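Local coordinates for superoxide dismutase [Mn/Fe] (Porphyromonas gingivalis, PDB 1UES), which catalyses the dismutation of superoxide radicals into oxygen and hydrogen peroxide as a homodimer, using one manganese or iron ion per subunit, at residues A[3-8]-A[26-31]; A[13-18]-A[179-184]; A[68-73]-A[121-126]; A[78-83]-A[152-157]. The protein carries 1 engineered substitution. All blocks are in the same frame, centred on the assembly; numbering follows the deposited sequence.

Contact 1: A[3-8]-A[26-31]; sequences HELISL and FHHGKH. With MN (manganese (II) ion), chain E.
His-28 pushes its imidazole from helix 21-42 against the N-terminal segment 3-8, where one short hydrogen bond holds the edge of the ring: NE2 donates to the backbone O of Ile-6 at 2.7 Å, somewhat bent, with an N-H...O angle of 154°. The oxygen lies close to the ring plane, and the bond, with the leucines on both faces, would limit the tilt of the ring. CG of His-28 is anti to the backbone N (chi1 171°), which carries the ring away from the helix as far as the Ile-6 carbonyl.

Apolar contacts take the two faces. Leu-8 sits almost squarely over one, its CG 3.9 Å from the centroid of the His-28 ring and only 10° off the normal, a CH-pi contact; its CD2 is 3.7 Å from CD2 of His-28. Over the opposite face comes Leu-5, whose CD1 stands 4.0 Å from the same centroid, further off the normal.

The contact lies at the surface of the alpha-hairpin domain of the iron/manganese superoxide dismutases, where the extended start of the chain runs along the first long helix. His-27, one residue earlier and so about a quarter-turn round the helix, points to the metal site and binds manganese through NE2 at 2.2 Å.

Around the ring, Leu-5 and Ile-6 also pack on Leu-32, and Leu-8 reaches Val-24 and Phe-78. His-31 NE2 is hydrogen-bonded to Tyr-164 OH of the second subunit.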
# COMPACT_ATOMS: atom_id res chain seq x y z
N HIS A 3 -7.86 0.81 -23.66
CA HIS A 3 -6.69 1.47 -23.11
C HIS A 3 -5.52 0.50 -23.23
O HIS A 3 -5.65 -0.70 -23.05
CB HIS A 3 -6.96 1.92 -21.69
CG HIS A 3 -8.07 2.92 -21.60
ND1 HIS A 3 -7.84 4.28 -21.66
CD2 HIS A 3 -9.41 2.76 -21.57
CE1 HIS A 3 -9.00 4.92 -21.66
NE2 HIS A 3 -9.97 4.02 -21.60
N GLU A 4 -4.37 1.08 -23.55
CA GLU A 4 -3.15 0.35 -23.79
C GLU A 4 -2.15 0.30 -22.65
O GLU A 4 -2.15 1.17 -21.78
CB GLU A 4 -2.42 1.00 -24.98
CG GLU A 4 -3.29 1.53 -26.15
CD GLU A 4 -4.17 2.77 -25.84
OE1 GLU A 4 -5.05 3.07 -26.71
OE2 GLU A 4 -4.03 3.44 -24.77
N LEU A 5 -1.32 -0.73 -22.68
CA LEU A 5 -0.21 -0.83 -21.74
C LEU A 5 0.87 -0.03 -22.50
O LEU A 5 1.30 -0.40 -23.60
CB LEU A 5 0.26 -2.28 -21.56
CG LEU A 5 1.57 -2.43 -20.76
CD1 LEU A 5 1.44 -1.74 -19.40
CD2 LEU A 5 1.93 -3.91 -20.59
N ILE A 6 1.31 1.08 -21.95
CA ILE A 6 2.29 1.89 -22.65
C ILE A 6 3.62 1.17 -22.92
O ILE A 6 4.07 0.31 -22.17
CB ILE A 6 2.58 3.20 -21.91
CG1 ILE A 6 3.07 2.92 -20.49
CG2 ILE A 6 1.32 4.06 -21.88
CD1 ILE A 6 3.81 4.06 -19.92
N SER A 7 4.24 1.52 -24.03
CA SER A 7 5.52 0.94 -24.38
C SER A 7 6.50 1.90 -23.71
O SER A 7 6.28 3.09 -23.73
CB SER A 7 5.69 0.96 -25.90
OG SER A 7 5.69 2.30 -26.34
N LEU A 8 7.55 1.37 -23.09
CA LEU A 8 8.52 2.23 -22.40
C LEU A 8 9.46 2.89 -23.40
O LEU A 8 9.83 2.28 -24.40
CB LEU A 8 9.33 1.42 -21.40
CG LEU A 8 8.50 0.84 -20.27
CD1 LEU A 8 9.38 -0.10 -19.50
CD2 LEU A 8 7.96 1.96 -19.36
N PHE A 26 7.91 -6.31 -13.13
CA PHE A 26 6.67 -6.48 -12.38
C PHE A 26 5.82 -5.20 -12.33
O PHE A 26 4.60 -5.23 -12.50
CB PHE A 26 6.99 -6.94 -10.94
CG PHE A 26 7.47 -8.35 -10.89
CD1 PHE A 26 6.54 -9.38 -10.98
CD2 PHE A 26 8.82 -8.64 -10.83
CE1 PHE A 26 6.95 -10.72 -11.03
CE2 PHE A 26 9.26 -9.97 -10.88
CZ PHE A 26 8.32 -11.02 -10.98
N HIS A 27 6.48 -4.07 -12.10
CA HIS A 27 5.76 -2.80 -11.96
C HIS A 27 5.04 -2.42 -13.25
O HIS A 27 3.83 -2.16 -13.25
CB HIS A 27 6.76 -1.70 -11.53
CG HIS A 27 6.09 -0.51 -10.91
ND1 HIS A 27 6.78 0.55 -10.38
CD2 HIS A 27 4.78 -0.26 -10.70
CE1 HIS A 27 5.93 1.41 -9.86
NE2 HIS A 27 4.71 0.94 -10.03
N HIS A 28 5.80 -2.36 -14.33
CA HIS A 28 5.22 -2.04 -15.63
C HIS A 28 4.56 -3.26 -16.26
O HIS A 28 3.40 -3.20 -16.67
CB HIS A 28 6.30 -1.47 -16.57
CG HIS A 28 5.84 -1.31 -17.98
ND1 HIS A 28 5.98 -2.31 -18.91
CD2 HIS A 28 5.16 -0.31 -18.59
CE1 HIS A 28 5.40 -1.94 -20.04
NE2 HIS A 28 4.90 -0.73 -19.87
N GLY A 29 5.28 -4.37 -16.35
CA GLY A 29 4.72 -5.55 -16.99
C GLY A 29 3.54 -6.25 -16.33
O GLY A 29 2.75 -6.89 -17.03
N LYS A 30 3.42 -6.18 -15.01
CA LYS A 30 2.33 -6.86 -14.33
C LYS A 30 1.33 -5.92 -13.67
O LYS A 30 0.14 -6.01 -13.93
CB LYS A 30 2.90 -7.84 -13.30
CG LYS A 30 3.75 -8.93 -13.95
CD LYS A 30 2.87 -9.79 -14.86
CE LYS A 30 3.59 -11.08 -15.33
NZ LYS A 30 4.01 -10.94 -16.74
N HIS A 31 1.80 -5.03 -12.79
CA HIS A 31 0.87 -4.10 -12.14
C HIS A 31 0.15 -3.20 -13.10
O HIS A 31 -1.09 -3.08 -13.05
CB HIS A 31 1.60 -3.21 -11.14
CG HIS A 31 2.04 -3.94 -9.91
ND1 HIS A 31 1.27 -4.02 -8.78
CD2 HIS A 31 3.19 -4.59 -9.64
CE1 HIS A 31 1.93 -4.69 -7.85
NE2 HIS A 31 3.10 -5.06 -8.35
MN MN E . 2.97 1.69 -8.94
O HOH W 1 1.34 2.67 -7.77

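Contact 2: A[13-18]-A[179-184]; sequences DALAPV and WSIVDW
Ile-181 meets Val-18 end on, its CD1 3.9 Å from CG1 of Val-18, and this approach of two methyl groups is the main part of a largely apolar interface. Its other branch is used as well: CG2 of Ile-181 lies 4.2 Å from CD2 of Leu-15, where the two side chains cross at about a right angle. The split follows from the first torsion of Ile-181, which places CG1 between the backbone N and the carbonyl carbon (chi1 51°) and leaves CG2 on the side of Leu-15. Val-18 likewise divides its methyls, since CG2 turns to Ser-180 and comes 3.6 Å from OG. That is a van der Waals contact; the hydroxyl has its polar partner in the carbonyl O of Asp-177, at the end of helix 171-178.

Behind this first shell, a type I turn from Asp-13 to Ala-16 and a cis peptide before Pro-17 bend segment 13-18 so that Leu-15 and Val-18 both come within range of Ile-181. On the other side, Ile-181 is held by backbone hydrogen bonding to Arg-82 and packs on Phe-81, while Val-18 also touches Asp-177 and Leu-178. Further along, Asp-183 is the N-cap of helix 184-190, its OD2 accepting from the backbone N of Asp-185.

Outside the metal site, with about 12 Å between the Leu-15 side chain and the manganese, the contact is hydrophobic packing between the N-terminal alpha-hairpin domain and the C-terminal domain of the iron/manganese superoxide dismutase fold.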
# COMPACT_ATOMS: atom_id res chain seq x y z
N ASP A 13 16.16 -2.20 -18.48
CA ASP A 13 17.18 -2.13 -17.44
C ASP A 13 17.81 -0.74 -17.39
O ASP A 13 18.78 -0.52 -16.66
CB ASP A 13 18.27 -3.20 -17.70
CG ASP A 13 19.06 -2.94 -18.99
OD1 ASP A 13 18.60 -2.17 -19.86
OD2 ASP A 13 20.18 -3.51 -19.15
N ALA A 14 17.26 0.20 -18.14
CA ALA A 14 17.81 1.55 -18.21
C ALA A 14 17.80 2.38 -16.91
O ALA A 14 18.61 3.28 -16.76
CB ALA A 14 17.13 2.34 -19.34
N LEU A 15 16.88 2.08 -15.99
CA LEU A 15 16.78 2.82 -14.73
C LEU A 15 17.42 2.11 -13.53
O LEU A 15 17.37 2.62 -12.41
CB LEU A 15 15.32 3.16 -14.39
CG LEU A 15 14.52 3.73 -15.58
CD1 LEU A 15 13.08 3.95 -15.15
CD2 LEU A 15 15.12 5.05 -16.06
N ALA A 16 18.07 0.97 -13.78
CA ALA A 16 18.73 0.22 -12.72
C ALA A 16 19.89 1.10 -12.26
O ALA A 16 20.57 1.70 -13.10
CB ALA A 16 19.24 -1.13 -13.24
N PRO A 17 20.19 1.11 -10.96
CA PRO A 17 19.57 0.36 -9.86
C PRO A 17 18.35 0.93 -9.15
O PRO A 17 17.73 0.22 -8.33
CB PRO A 17 20.70 0.26 -8.86
CG PRO A 17 21.32 1.60 -8.95
CD PRO A 17 21.31 1.92 -10.45
N VAL A 18 18.03 2.17 -9.45
CA VAL A 18 16.94 2.91 -8.80
C VAL A 18 15.57 2.22 -9.00
O VAL A 18 14.76 2.14 -8.07
CB VAL A 18 16.94 4.38 -9.27
CG1 VAL A 18 15.84 5.17 -8.52
CG2 VAL A 18 18.33 5.01 -9.01
N TRP A 179 15.71 11.04 -7.84
CA TRP A 179 16.16 12.26 -8.50
C TRP A 179 17.18 12.04 -9.59
O TRP A 179 17.24 12.80 -10.58
CB TRP A 179 16.69 13.24 -7.46
CG TRP A 179 15.70 13.57 -6.42
CD1 TRP A 179 15.67 13.10 -5.13
CD2 TRP A 179 14.55 14.42 -6.56
NE1 TRP A 179 14.58 13.61 -4.47
CE2 TRP A 179 13.87 14.41 -5.32
CE3 TRP A 179 14.02 15.18 -7.62
CZ2 TRP A 179 12.70 15.14 -5.10
CZ3 TRP A 179 12.83 15.91 -7.39
CH2 TRP A 179 12.19 15.88 -6.14
N SER A 180 17.98 10.98 -9.44
CA SER A 180 19.01 10.67 -10.41
C SER A 180 18.47 10.19 -11.76
O SER A 180 19.21 10.20 -12.75
CB SER A 180 19.98 9.63 -9.83
OG SER A 180 19.42 8.32 -9.78
N ILE A 181 17.21 9.77 -11.83
CA ILE A 181 16.66 9.33 -13.12
C ILE A 181 15.58 10.24 -13.69
O ILE A 181 14.98 9.93 -14.73
CB ILE A 181 16.09 7.90 -13.07
CG1 ILE A 181 15.12 7.75 -11.91
CG2 ILE A 181 17.25 6.89 -12.99
CD1 ILE A 181 14.41 6.41 -11.89
N VAL A 182 15.31 11.34 -13.02
CA VAL A 182 14.30 12.26 -13.53
C VAL A 182 14.84 12.99 -14.76
O VAL A 182 15.94 13.54 -14.73
CB VAL A 182 13.92 13.31 -12.45
CG1 VAL A 182 13.04 14.42 -13.03
CG2 VAL A 182 13.19 12.61 -11.31
N ASP A 183 14.08 12.98 -15.84
CA ASP A 183 14.48 13.72 -17.04
C ASP A 183 13.75 15.05 -16.93
O ASP A 183 12.56 15.14 -17.22
CB ASP A 183 14.06 12.99 -18.30
CG ASP A 183 14.52 13.69 -19.56
OD1 ASP A 183 14.59 13.04 -20.62
OD2 ASP A 183 14.82 14.90 -19.47
N TRP A 184 14.45 16.10 -16.50
CA TRP A 184 13.79 17.38 -16.34
C TRP A 184 13.28 17.99 -17.65
O TRP A 184 12.39 18.84 -17.61
CB TRP A 184 14.69 18.37 -15.60
CG TRP A 184 14.75 18.00 -14.13
CD1 TRP A 184 15.76 17.32 -13.50
CD2 TRP A 184 13.72 18.19 -13.15
NE1 TRP A 184 15.42 17.07 -12.19
CE2 TRP A 184 14.17 17.59 -11.94
CE3 TRP A 184 12.46 18.80 -13.17
CZ2 TRP A 184 13.40 17.58 -10.77
CZ3 TRP A 184 11.68 18.80 -12.00
CH2 TRP A 184 12.17 18.19 -10.81

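Contact 3: A[68-73]-A[121-126]; sequences AGQTLN and SGWVWL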
# COMPACT_ATOMS: atom_id res chain seq x y z
N ALA A 68 -8.36 3.82 -13.35
CA ALA A 68 -8.06 4.93 -14.26
C ALA A 68 -6.92 5.77 -13.68
O ALA A 68 -5.93 6.07 -14.38
CB ALA A 68 -9.32 5.83 -14.43
N GLY A 69 -7.07 6.16 -12.40
CA GLY A 69 -6.08 6.96 -11.72
C GLY A 69 -4.75 6.26 -11.74
O GLY A 69 -3.74 6.90 -12.02
N GLN A 70 -4.75 4.95 -11.47
CA GLN A 70 -3.49 4.19 -11.48
C GLN A 70 -2.89 4.15 -12.88
O GLN A 70 -1.67 4.27 -13.03
CB GLN A 70 -3.70 2.78 -10.93
CG GLN A 70 -3.79 2.72 -9.39
CD GLN A 70 -2.56 3.31 -8.68
OE1 GLN A 70 -2.41 4.53 -8.59
NE2 GLN A 70 -1.69 2.44 -8.17
N THR A 71 -3.72 3.99 -13.91
CA THR A 71 -3.19 3.95 -15.26
C THR A 71 -2.55 5.29 -15.59
O THR A 71 -1.41 5.34 -16.03
CB THR A 71 -4.27 3.61 -16.30
OG1 THR A 71 -4.78 2.32 -16.01
CG2 THR A 71 -3.71 3.57 -17.70
N LEU A 72 -3.25 6.38 -15.33
CA LEU A 72 -2.67 7.67 -15.62
C LEU A 72 -1.41 7.96 -14.81
O LEU A 72 -0.42 8.46 -15.35
CB LEU A 72 -3.72 8.76 -15.37
CG LEU A 72 -3.14 10.16 -15.56
CD1 LEU A 72 -2.70 10.35 -16.99
CD2 LEU A 72 -4.18 11.21 -15.14
N ASN A 73 -1.44 7.65 -13.52
CA ASN A 73 -0.29 7.90 -12.68
C ASN A 73 0.93 7.14 -13.22
O ASN A 73 2.02 7.70 -13.32
CB ASN A 73 -0.56 7.43 -11.22
CG ASN A 73 -1.34 8.46 -10.40
OD1 ASN A 73 -1.09 9.65 -10.53
ND2 ASN A 73 -2.27 8.00 -9.56
N SER A 121 -0.38 3.41 0.87
CA SER A 121 -0.08 3.52 -0.56
C SER A 121 -0.44 4.87 -1.14
O SER A 121 -1.41 5.51 -0.71
CB SER A 121 -0.86 2.44 -1.33
OG SER A 121 -0.56 1.12 -0.88
N GLY A 122 0.31 5.33 -2.15
CA GLY A 122 -0.04 6.58 -2.76
C GLY A 122 1.05 7.16 -3.63
O GLY A 122 1.98 6.44 -4.03
N TRP A 123 0.90 8.44 -3.93
CA TRP A 123 1.81 9.18 -4.80
C TRP A 123 2.09 10.57 -4.28
O TRP A 123 1.20 11.19 -3.72
CB TRP A 123 1.18 9.39 -6.17
CG TRP A 123 0.68 8.15 -6.80
CD1 TRP A 123 -0.47 7.47 -6.49
CD2 TRP A 123 1.31 7.42 -7.86
NE1 TRP A 123 -0.59 6.35 -7.28
CE2 TRP A 123 0.49 6.29 -8.13
CE3 TRP A 123 2.49 7.59 -8.61
CZ2 TRP A 123 0.80 5.35 -9.12
CZ3 TRP A 123 2.80 6.64 -9.60
CH2 TRP A 123 1.96 5.54 -9.83
N VAL A 124 3.33 11.06 -4.45
CA VAL A 124 3.60 12.45 -4.08
C VAL A 124 3.69 13.09 -5.48
O VAL A 124 4.32 12.55 -6.41
CB VAL A 124 4.90 12.62 -3.25
CG1 VAL A 124 6.04 11.92 -3.90
CG2 VAL A 124 5.19 14.10 -3.05
N TRP A 125 2.99 14.21 -5.65
CA TRP A 125 2.93 14.90 -6.93
C TRP A 125 3.40 16.35 -6.87
O TRP A 125 3.16 17.04 -5.89
CB TRP A 125 1.46 14.89 -7.40
CG TRP A 125 1.07 13.74 -8.28
CD1 TRP A 125 0.30 12.65 -7.95
CD2 TRP A 125 1.44 13.57 -9.65
NE1 TRP A 125 0.16 11.81 -9.06
CE2 TRP A 125 0.85 12.36 -10.11
CE3 TRP A 125 2.20 14.33 -10.55
CZ2 TRP A 125 1.02 11.89 -11.42
CZ3 TRP A 125 2.37 13.86 -11.85
CH2 TRP A 125 1.78 12.65 -12.28
N LEU A 126 4.09 16.78 -7.92
CA LEU A 126 4.46 18.17 -8.06
C LEU A 126 3.41 18.56 -9.11
O LEU A 126 3.28 17.91 -10.15
CB LEU A 126 5.86 18.35 -8.63
CG LEU A 126 6.14 19.81 -9.02
CD1 LEU A 126 6.13 20.71 -7.77
CD2 LEU A 126 7.46 19.89 -9.73
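The second shell of the manganese site is built here, where helix 62-79 of the alpha-hairpin domain lies against strand 122-128 of the C-terminal sheet in the iron/manganese superoxide dismutase fold. The local axes of helix and strand are 11.0 Å apart, a separation filled by two tryptophans from the strand and two amides from the helix.

Trp-123 is held at an edge and over a face. Its NE1 donates to Gln-70 OE1 at 2.9 Å, in the plane of the amide carbonyl and on a lone pair, although the N-H...O angle of 137° shows a bent bond. The Gln-70 chain is bent at chi2, which turns its end to the indole, and its NE2 is hydrogen-bonded to Tyr-35 OH. Over one face of Trp-123, CB of Asn-73 is 3.4 Å from the centroid of the six-membered ring, a close CH-pi contact, and the Asn-73 amide stacks at 29° to the indole plane. The same Trp-123 meets His-74, a metal ligand, edge to face; its side chain comes about 4 Å from the manganese at the nearest atoms, so Gln-70 and Asn-73 probably help to hold an indole that lines the metal site.

The Asn-73 amide is shared between polar partners: ND2 is hydrogen-bonded to the carbonyl O of Gly-143, whereas OD1 takes the indole N-H of the second tryptophan. In that bond NE1 of Trp-125 is 2.9 Å from OD1 of Asn-73, which lies near the indole plane while the donor stands 38° out of the plane of the amide carbonyl.

Contact 4: A[78-83]-A[152-157]; sequences FTQFRP and PLLTFD. Engineered in segment 152-157: Thr-155 (natural residue Gly). With MN (manganese (II) ion), chain E.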
# COMPACT_ATOMS: atom_id res chain seq x y z
N PHE A 78 6.31 6.43 -15.53
CA PHE A 78 7.35 5.78 -16.32
C PHE A 78 7.90 6.69 -17.40
O PHE A 78 9.07 6.62 -17.72
CB PHE A 78 6.86 4.49 -16.95
CG PHE A 78 6.64 3.39 -15.96
CD1 PHE A 78 5.36 2.88 -15.76
CD2 PHE A 78 7.70 2.88 -15.21
CE1 PHE A 78 5.13 1.89 -14.83
CE2 PHE A 78 7.46 1.88 -14.25
CZ PHE A 78 6.19 1.40 -14.08
N THR A 79 7.07 7.55 -17.95
CA THR A 79 7.60 8.37 -19.04
C THR A 79 8.48 9.55 -18.62
O THR A 79 9.08 10.19 -19.48
CB THR A 79 6.49 8.87 -19.98
OG1 THR A 79 5.48 9.57 -19.25
CG2 THR A 79 5.89 7.69 -20.71
N GLN A 80 8.60 9.80 -17.33
CA GLN A 80 9.39 10.95 -16.93
C GLN A 80 10.83 10.62 -16.60
O GLN A 80 11.60 11.52 -16.29
CB GLN A 80 8.75 11.64 -15.72
CG GLN A 80 8.93 10.84 -14.43
CD GLN A 80 7.92 11.12 -13.33
OE1 GLN A 80 7.03 11.98 -13.42
NE2 GLN A 80 8.05 10.36 -12.25
N PHE A 81 11.17 9.35 -16.67
CA PHE A 81 12.52 8.88 -16.34
C PHE A 81 13.37 8.54 -17.55
O PHE A 81 12.85 8.09 -18.57
CB PHE A 81 12.44 7.62 -15.44
CG PHE A 81 11.72 7.82 -14.14
CD1 PHE A 81 12.02 8.90 -13.31
CD2 PHE A 81 10.76 6.90 -13.72
CE1 PHE A 81 11.38 9.05 -12.07
CE2 PHE A 81 10.12 7.04 -12.48
CZ PHE A 81 10.43 8.11 -11.66
N ARG A 82 14.69 8.74 -17.41
CA ARG A 82 15.64 8.40 -18.45
C ARG A 82 17.01 8.22 -17.84
O ARG A 82 17.30 8.79 -16.80
CB ARG A 82 15.79 9.53 -19.50
CG ARG A 82 14.56 9.77 -20.37
CD ARG A 82 14.36 8.64 -21.37
NE ARG A 82 13.39 9.02 -22.41
CZ ARG A 82 12.10 9.24 -22.18
NH1 ARG A 82 11.61 9.11 -20.95
NH2 ARG A 82 11.29 9.61 -23.17
N PRO A 83 17.84 7.37 -18.46
CA PRO A 83 19.19 7.18 -17.95
C PRO A 83 20.01 8.38 -18.47
O PRO A 83 19.60 9.05 -19.43
CB PRO A 83 19.63 5.87 -18.59
CG PRO A 83 18.91 5.85 -19.91
CD PRO A 83 17.57 6.52 -19.63
N PRO A 152 -0.42 17.78 -13.63
CA PRO A 152 0.56 16.86 -13.03
C PRO A 152 1.94 16.94 -13.68
O PRO A 152 2.07 16.59 -14.86
CB PRO A 152 -0.08 15.49 -13.21
CG PRO A 152 -0.87 15.63 -14.50
CD PRO A 152 -1.35 17.08 -14.54
N LEU A 153 2.97 17.33 -12.93
CA LEU A 153 4.30 17.49 -13.50
C LEU A 153 5.30 16.39 -13.22
O LEU A 153 5.96 15.90 -14.13
CB LEU A 153 4.93 18.81 -13.05
CG LEU A 153 4.03 20.04 -13.13
CD1 LEU A 153 4.82 21.24 -12.64
CD2 LEU A 153 3.59 20.26 -14.57
N LEU A 154 5.41 16.02 -11.95
CA LEU A 154 6.37 15.00 -11.56
C LEU A 154 5.78 14.18 -10.41
O LEU A 154 5.22 14.74 -9.48
CB LEU A 154 7.67 15.68 -11.09
CG LEU A 154 8.63 14.80 -10.30
CD1 LEU A 154 9.31 13.83 -11.27
CD2 LEU A 154 9.67 15.68 -9.54
N THR A 155 5.88 12.86 -10.50
CA THR A 155 5.37 12.06 -9.38
C THR A 155 6.30 10.98 -8.93
O THR A 155 7.02 10.39 -9.73
CB THR A 155 3.98 11.40 -9.70
OG1 THR A 155 3.45 10.83 -8.50
CG2 THR A 155 4.10 10.29 -10.78
N PHE A 156 6.30 10.71 -7.61
CA PHE A 156 7.07 9.61 -7.07
C PHE A 156 5.99 8.61 -6.55
O PHE A 156 5.09 9.00 -5.82
CB PHE A 156 7.95 10.03 -5.89
CG PHE A 156 9.19 10.82 -6.28
CD1 PHE A 156 9.49 11.07 -7.61
CD2 PHE A 156 10.03 11.31 -5.28
CE1 PHE A 156 10.64 11.81 -7.98
CE2 PHE A 156 11.18 12.05 -5.62
CZ PHE A 156 11.48 12.30 -6.96
N ASP A 157 6.06 7.36 -6.99
CA ASP A 157 5.12 6.33 -6.57
C ASP A 157 5.59 5.81 -5.22
O ASP A 157 6.75 5.34 -5.11
CB ASP A 157 5.18 5.23 -7.61
CG ASP A 157 4.13 4.16 -7.43
OD1 ASP A 157 3.32 4.26 -6.49
OD2 ASP A 157 4.17 3.24 -8.29
MN MN E . 2.97 1.69 -8.94
O HOH W 1 1.34 2.67 -7.77
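Where the chain leaves helix 62-79, the backbone of Gln-80 passes beside strand 151-157, its CA 7.4 Å from that of Leu-154, and the gap is spanned by a side chain pairing with main chain. The amide of Gln-80 engages both polar backbone atoms of Thr-155, an engineered residue in place of the natural glycine. NE2 of Gln-80 donates to the carbonyl O of Thr-155 at 2.7 Å, in the plane of the carbonyl and nearly in that of the amide. The return bond, from Thr-155 N to Gln-80 OE1, is longer at 3.3 Å but straighter, at 163°. Together the two bonds fix the rotation of the amide. Gln-80 reaches them with its chain extended beyond CG (chi2 -157°). The Leu-154 side chain crosses that of Gln-80 at about a right angle, with its CD1 3.6 Å from OE1 of Gln-80, while Arg-190 NH1 gives that oxygen a further hydrogen bond. The Thr-155 hydroxyl is engaged away from the contact, with the carbonyl O of Val-124.

Two residues on, Asp-157 binds manganese through OD2 at 2.1 Å; the metal-bound water donates a weak hydrogen bond to OD1 of the same carboxylate. His-27, His-74 and His-161 complete the protein ligands.

Strand 151-157 is an outer strand of the chain's three-stranded antiparallel sheet, with a classic beta bulge at Leu-153 and Leu-154 facing Leu-126 of strand 122-128. Helix 184-190 packs nearby through Trp-184 and Val-187, and helix 171-178 meets Phe-81 and Phe-156.

In the fold
Contact 1 lies at the surface, whereas contacts 2, 3 and 4 are buried. Contacts 3 and 4 both draw on helix 62-79 or its C-terminal continuation and reach neighbouring strands of one sheet, and both join amide side chains of the hairpin domain to the C-terminal domain; the first pairs them with indoles, the second with main chain. Contact 2 bridges the same two domains mainly by aliphatic packing, and adjoins contact 4 through backbone hydrogen bonds pairing Gln-80 with Asp-183 and Arg-82 with Ile-181. Contact 1 stays within the hairpin domain. It shares the manganese with contact 4, through His-27 and Asp-157, and touches the second subunit, as contact 3 does.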